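Local coordinates for HD domain-containing protein (Aquifex aeolicus, PDB 2HEK) that binds GDP and a zinc ion and probably acts as a dGTPase of the HD-domain superfamily, at residues S151-G156 / N194-D199; E63-S68 / R184-L189. All coordinates share one frame; numbering follows the deposited sequence.

Interaction 1. Residues S151-G156 / N194-D199; sequences SEIITG and NKVVVD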
# COMPACT_ATOMS: atom_id res chain seq x y z
N SER A 151 -18.40 -22.03 15.73
CA SER A 151 -17.39 -22.79 15.00
C SER A 151 -17.22 -22.27 13.57
O SER A 151 -16.09 -22.22 13.06
CB SER A 151 -17.77 -24.26 14.96
OG SER A 151 -16.69 -24.99 14.46
N GLU A 152 -18.33 -21.86 12.93
CA GLU A 152 -18.32 -21.24 11.58
C GLU A 152 -17.47 -19.96 11.55
O GLU A 152 -16.80 -19.67 10.55
CB GLU A 152 -19.73 -20.87 11.13
CG GLU A 152 -20.54 -22.05 10.61
CD GLU A 152 -21.97 -21.68 10.16
OE1 GLU A 152 -22.39 -20.50 10.18
OE2 GLU A 152 -22.69 -22.63 9.79
N ILE A 153 -17.51 -19.20 12.65
CA ILE A 153 -16.75 -17.96 12.73
C ILE A 153 -15.25 -18.22 12.55
O ILE A 153 -14.55 -17.42 11.92
CB ILE A 153 -17.07 -17.17 14.02
CG1 ILE A 153 -18.51 -16.63 13.97
CG2 ILE A 153 -15.99 -16.04 14.29
CD1 ILE A 153 -18.99 -15.94 15.28
N ILE A 154 -14.77 -19.35 13.04
CA ILE A 154 -13.37 -19.72 12.95
C ILE A 154 -13.01 -20.59 11.74
O ILE A 154 -12.03 -20.29 11.05
CB ILE A 154 -12.87 -20.43 14.22
CG1 ILE A 154 -12.98 -19.50 15.43
CG2 ILE A 154 -11.37 -20.86 14.06
CD1 ILE A 154 -12.96 -20.34 16.71
N THR A 155 -13.83 -21.62 11.45
CA THR A 155 -13.44 -22.72 10.55
C THR A 155 -14.24 -22.71 9.25
O THR A 155 -13.99 -23.53 8.36
CB THR A 155 -13.66 -24.11 11.24
OG1 THR A 155 -15.04 -24.24 11.55
CG2 THR A 155 -12.84 -24.25 12.59
N GLY A 156 -15.19 -21.78 9.11
CA GLY A 156 -16.03 -21.73 7.90
C GLY A 156 -15.27 -21.25 6.67
O GLY A 156 -14.07 -20.98 6.74
N ASN A 194 -29.19 -18.72 12.04
CA ASN A 194 -28.02 -19.28 12.71
C ASN A 194 -26.80 -19.65 11.83
O ASN A 194 -25.95 -20.45 12.24
CB ASN A 194 -28.45 -20.48 13.57
CG ASN A 194 -27.60 -20.64 14.78
OD1 ASN A 194 -26.85 -21.61 14.88
ND2 ASN A 194 -27.67 -19.67 15.70
N LYS A 195 -26.71 -19.06 10.64
CA LYS A 195 -25.51 -19.23 9.80
C LYS A 195 -24.81 -17.89 9.67
O LYS A 195 -25.46 -16.83 9.75
CB LYS A 195 -25.87 -19.71 8.40
CG LYS A 195 -26.54 -21.07 8.31
CD LYS A 195 -27.13 -21.26 6.91
CE LYS A 195 -28.48 -21.99 6.95
NZ LYS A 195 -28.38 -23.40 7.46
N VAL A 196 -23.49 -17.93 9.45
CA VAL A 196 -22.74 -16.75 8.99
C VAL A 196 -22.98 -16.63 7.49
O VAL A 196 -22.68 -17.55 6.73
CB VAL A 196 -21.21 -16.85 9.29
CG1 VAL A 196 -20.45 -15.59 8.76
CG2 VAL A 196 -20.96 -17.02 10.79
N VAL A 197 -23.56 -15.52 7.06
CA VAL A 197 -23.87 -15.33 5.63
C VAL A 197 -23.28 -14.00 5.17
O VAL A 197 -22.84 -13.23 6.01
CB VAL A 197 -25.43 -15.36 5.35
CG1 VAL A 197 -26.05 -16.67 5.86
CG2 VAL A 197 -26.13 -14.19 6.01
N VAL A 198 -23.32 -13.70 3.87
CA VAL A 198 -22.84 -12.40 3.39
C VAL A 198 -24.04 -11.56 2.94
O VAL A 198 -24.86 -12.05 2.18
CB VAL A 198 -21.85 -12.55 2.19
CG1 VAL A 198 -21.21 -11.18 1.79
CG2 VAL A 198 -20.75 -13.58 2.51
N ASP A 199 -24.17 -10.34 3.43
CA ASP A 199 -25.16 -9.40 2.89
C ASP A 199 -24.88 -9.13 1.40
O ASP A 199 -23.74 -9.17 0.95
CB ASP A 199 -25.12 -8.10 3.64
CG ASP A 199 -26.32 -7.23 3.32
OD1 ASP A 199 -27.44 -7.67 3.64
OD2 ASP A 199 -26.16 -6.14 2.73

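Interaction 2. Residues E63-S68 / R184-L189; sequences ERICES and RLISTL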
# COMPACT_ATOMS: atom_id res chain seq x y z
N GLU A 63 -12.00 -11.62 16.91
CA GLU A 63 -12.51 -10.42 17.63
C GLU A 63 -13.31 -9.52 16.72
O GLU A 63 -14.46 -9.12 17.04
CB GLU A 63 -11.35 -9.63 18.25
CG GLU A 63 -11.76 -8.48 19.22
CD GLU A 63 -10.55 -8.03 20.05
OE1 GLU A 63 -9.55 -7.58 19.44
OE2 GLU A 63 -10.59 -8.17 21.30
N ARG A 64 -12.73 -9.21 15.56
CA ARG A 64 -13.34 -8.32 14.59
C ARG A 64 -14.67 -8.88 14.10
O ARG A 64 -15.68 -8.15 14.05
CB ARG A 64 -12.38 -8.11 13.40
CG ARG A 64 -11.19 -7.21 13.71
CD ARG A 64 -11.60 -5.73 13.69
NE ARG A 64 -10.44 -4.82 13.74
CZ ARG A 64 -9.90 -4.32 14.86
NH1 ARG A 64 -10.41 -4.63 16.05
NH2 ARG A 64 -8.85 -3.51 14.79
N ILE A 65 -14.70 -10.16 13.75
CA ILE A 65 -15.93 -10.77 13.22
C ILE A 65 -17.02 -10.80 14.31
O ILE A 65 -18.18 -10.52 14.03
CB ILE A 65 -15.70 -12.20 12.69
CG1 ILE A 65 -14.81 -12.22 11.42
CG2 ILE A 65 -17.05 -12.91 12.42
CD1 ILE A 65 -14.23 -13.62 11.07
N CYS A 66 -16.65 -11.14 15.55
CA CYS A 66 -17.61 -11.09 16.69
C CYS A 66 -18.17 -9.67 16.90
O CYS A 66 -19.37 -9.50 17.16
CB CYS A 66 -16.94 -11.58 17.98
SG CYS A 66 -16.68 -13.35 17.93
N GLU A 67 -17.31 -8.67 16.80
CA GLU A 67 -17.76 -7.26 16.82
C GLU A 67 -18.77 -6.91 15.71
O GLU A 67 -19.81 -6.27 15.98
CB GLU A 67 -16.57 -6.28 16.82
CG GLU A 67 -15.77 -6.33 18.12
CD GLU A 67 -14.41 -5.59 18.10
OE1 GLU A 67 -14.00 -5.04 17.05
OE2 GLU A 67 -13.73 -5.59 19.17
N SER A 68 -18.50 -7.34 14.48
CA SER A 68 -19.41 -7.09 13.37
C SER A 68 -20.73 -7.86 13.53
O SER A 68 -21.81 -7.35 13.22
CB SER A 68 -18.76 -7.46 12.03
OG SER A 68 -19.72 -7.53 10.98
N ARG A 184 -13.68 -5.01 4.64
CA ARG A 184 -14.94 -4.89 3.93
C ARG A 184 -15.77 -6.17 4.00
O ARG A 184 -16.95 -6.11 4.35
CB ARG A 184 -14.73 -4.44 2.46
CG ARG A 184 -16.05 -4.32 1.64
CD ARG A 184 -17.07 -3.34 2.28
NE ARG A 184 -18.16 -3.10 1.35
CZ ARG A 184 -19.20 -2.30 1.58
NH1 ARG A 184 -19.28 -1.61 2.72
NH2 ARG A 184 -20.15 -2.17 0.65
N LEU A 185 -15.16 -7.32 3.72
CA LEU A 185 -15.90 -8.59 3.77
C LEU A 185 -16.47 -8.79 5.17
O LEU A 185 -17.67 -9.05 5.32
CB LEU A 185 -15.01 -9.79 3.39
CG LEU A 185 -15.71 -11.15 3.37
CD1 LEU A 185 -17.04 -11.21 2.49
CD2 LEU A 185 -14.74 -12.26 2.99
N ILE A 186 -15.62 -8.66 6.18
CA ILE A 186 -16.08 -8.79 7.58
C ILE A 186 -17.29 -7.87 7.84
O ILE A 186 -18.28 -8.31 8.42
CB ILE A 186 -14.94 -8.51 8.57
CG1 ILE A 186 -13.95 -9.68 8.54
CG2 ILE A 186 -15.47 -8.24 10.01
CD1 ILE A 186 -12.66 -9.45 9.28
N SER A 187 -17.24 -6.62 7.38
CA SER A 187 -18.34 -5.68 7.69
C SER A 187 -19.69 -6.06 7.07
O SER A 187 -20.75 -5.64 7.56
CB SER A 187 -17.97 -4.23 7.31
OG SER A 187 -18.09 -4.06 5.91
N THR A 188 -19.66 -6.83 5.99
CA THR A 188 -20.88 -7.25 5.30
C THR A 188 -21.41 -8.62 5.75
O THR A 188 -22.38 -9.11 5.16
CB THR A 188 -20.72 -7.26 3.76
OG1 THR A 188 -19.76 -8.26 3.36
CG2 THR A 188 -20.29 -5.92 3.29
N LEU A 189 -20.80 -9.22 6.77
CA LEU A 189 -21.24 -10.55 7.20
C LEU A 189 -22.47 -10.33 8.04
O LEU A 189 -22.60 -9.29 8.67
CB LEU A 189 -20.17 -11.29 8.03
CG LEU A 189 -18.85 -11.63 7.30
CD1 LEU A 189 -17.85 -12.39 8.20
CD2 LEU A 189 -19.13 -12.38 5.97

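Interaction 1. Residues S151-G156 / N194-D199
A glutamate on the last turn of helix 145-155 reaches across to the start of strand 195-199, so this is a small side-chain-to-backbone contact near the surface, joining helix 145-155, in the HD domain, to the mixed sheet that holds strand 195-199. Glu152 does the polar work. With CG anti to the carbonyl carbon (chi1 -79°) and the chain extended beyond it, its carboxylate is carried out to the strand, where OE1 accepts a hydrogen bond from the backbone N of Val196 at 2.9 Å. The bond is nearly straight, 167° at the hydrogen, and OE1 is met almost along its C-O axis. The same oxygen lies 3.4 Å from CA of Lys195, just before the donor in the strand. Lys195 itself bends at its outer torsions, and its NZ stays 6.2 Å from Glu152 OE2, too far for a salt bridge.

Beside the hydrogen bond the contact is apolar. CG2 of Val196 packs against CG1 of Ile153 at 4.0 Å, the two side chains crossing at about a right angle, and the same methyl also lies against CB of Glu152. The axes of the short helix and strand segments approach to 8.6 Å, with their N-to-C directions 54° apart.

Around this pair, Val196 also rests on Leu149 of helix 145-155, on Leu69 of helix 51-69 and on Phe158, while the side chain of Ile153 touches Thr62 and Ile65 of helix 51-69. Strand 195-199 is flanked in its mixed sheet by the antiparallel strand 189-192 and the parallel strand 326-329.

Interaction 2. Residues E63-S68 / R184-L189
Ser68 turns its hydroxyl anti to the backbone N (chi1 166°), which aims OG at the last turn of helix 183-187, while Ile186 places CG2 anti to its own N and CG1 beside it (chi1 -72°), presenting both branches to helix 51-69. The hydroxyl donates to the backbone O of Ile186, with OG and O 3.0 Å apart. It comes from above the carbonyl plane, 38° out of it, and not along a lone pair. The N of Leu189 bonds to this same oxygen at 3.1 Å from the opposite face, so two donors grip the carbonyl at the helix end. Replacing Ser68 by an alanine would probably leave that oxygen with Leu189 N but without its interhelical donor, removing the polar tie between the two segments.

Beside this bond the packing is aliphatic. CG2 of Ile186 meets CB of Ser68 at 3.9 Å and lies over the backbone O of Arg64. The side chains of Ile186 and Ile65 cross at about a right angle, with CG1 of Ile186 3.9 Å from CG1 of Ile65. CD1 of Ile186 is only slightly farther from that same Ile65 atom. Leu189 closes the other end, its CD1 4.3 Å from CG2 of Ile65. Met163 of helix 160-173 also touches Ile186, and Phe158 touches Leu189. Nearer the start of helix 183-187, Arg184 makes a salt bridge with Glu4 of a second subunit.

Two buried isoleucines meeting beside a serine-to-carbonyl bond thus dock the C-terminal turn of a short helix against helix 51-69, the helix of the HD domain that supplies the zinc ligand His54.

Interactions 1 and 2 share one packed region, their centres 10 Å apart, and their segments alternate along the chain. Both lean on Ile65: its CG2 lies 3.8 Å from CG2 of Ile153, joining the apolar parts of the two contacts. On the strand side, N of Asp199 probably donates a hydrogen bond to O of Thr188 at 2.8 Å, tying strand 195-199 to the turn just after helix 183-187. Together they set the 184-199 region against two helices of the HD domain. The zinc, held by His54, Asp85 and Asp161, lies about 13 Å from the side chains of both Ile153 and Ile65, so neither contact forms part of the metal site.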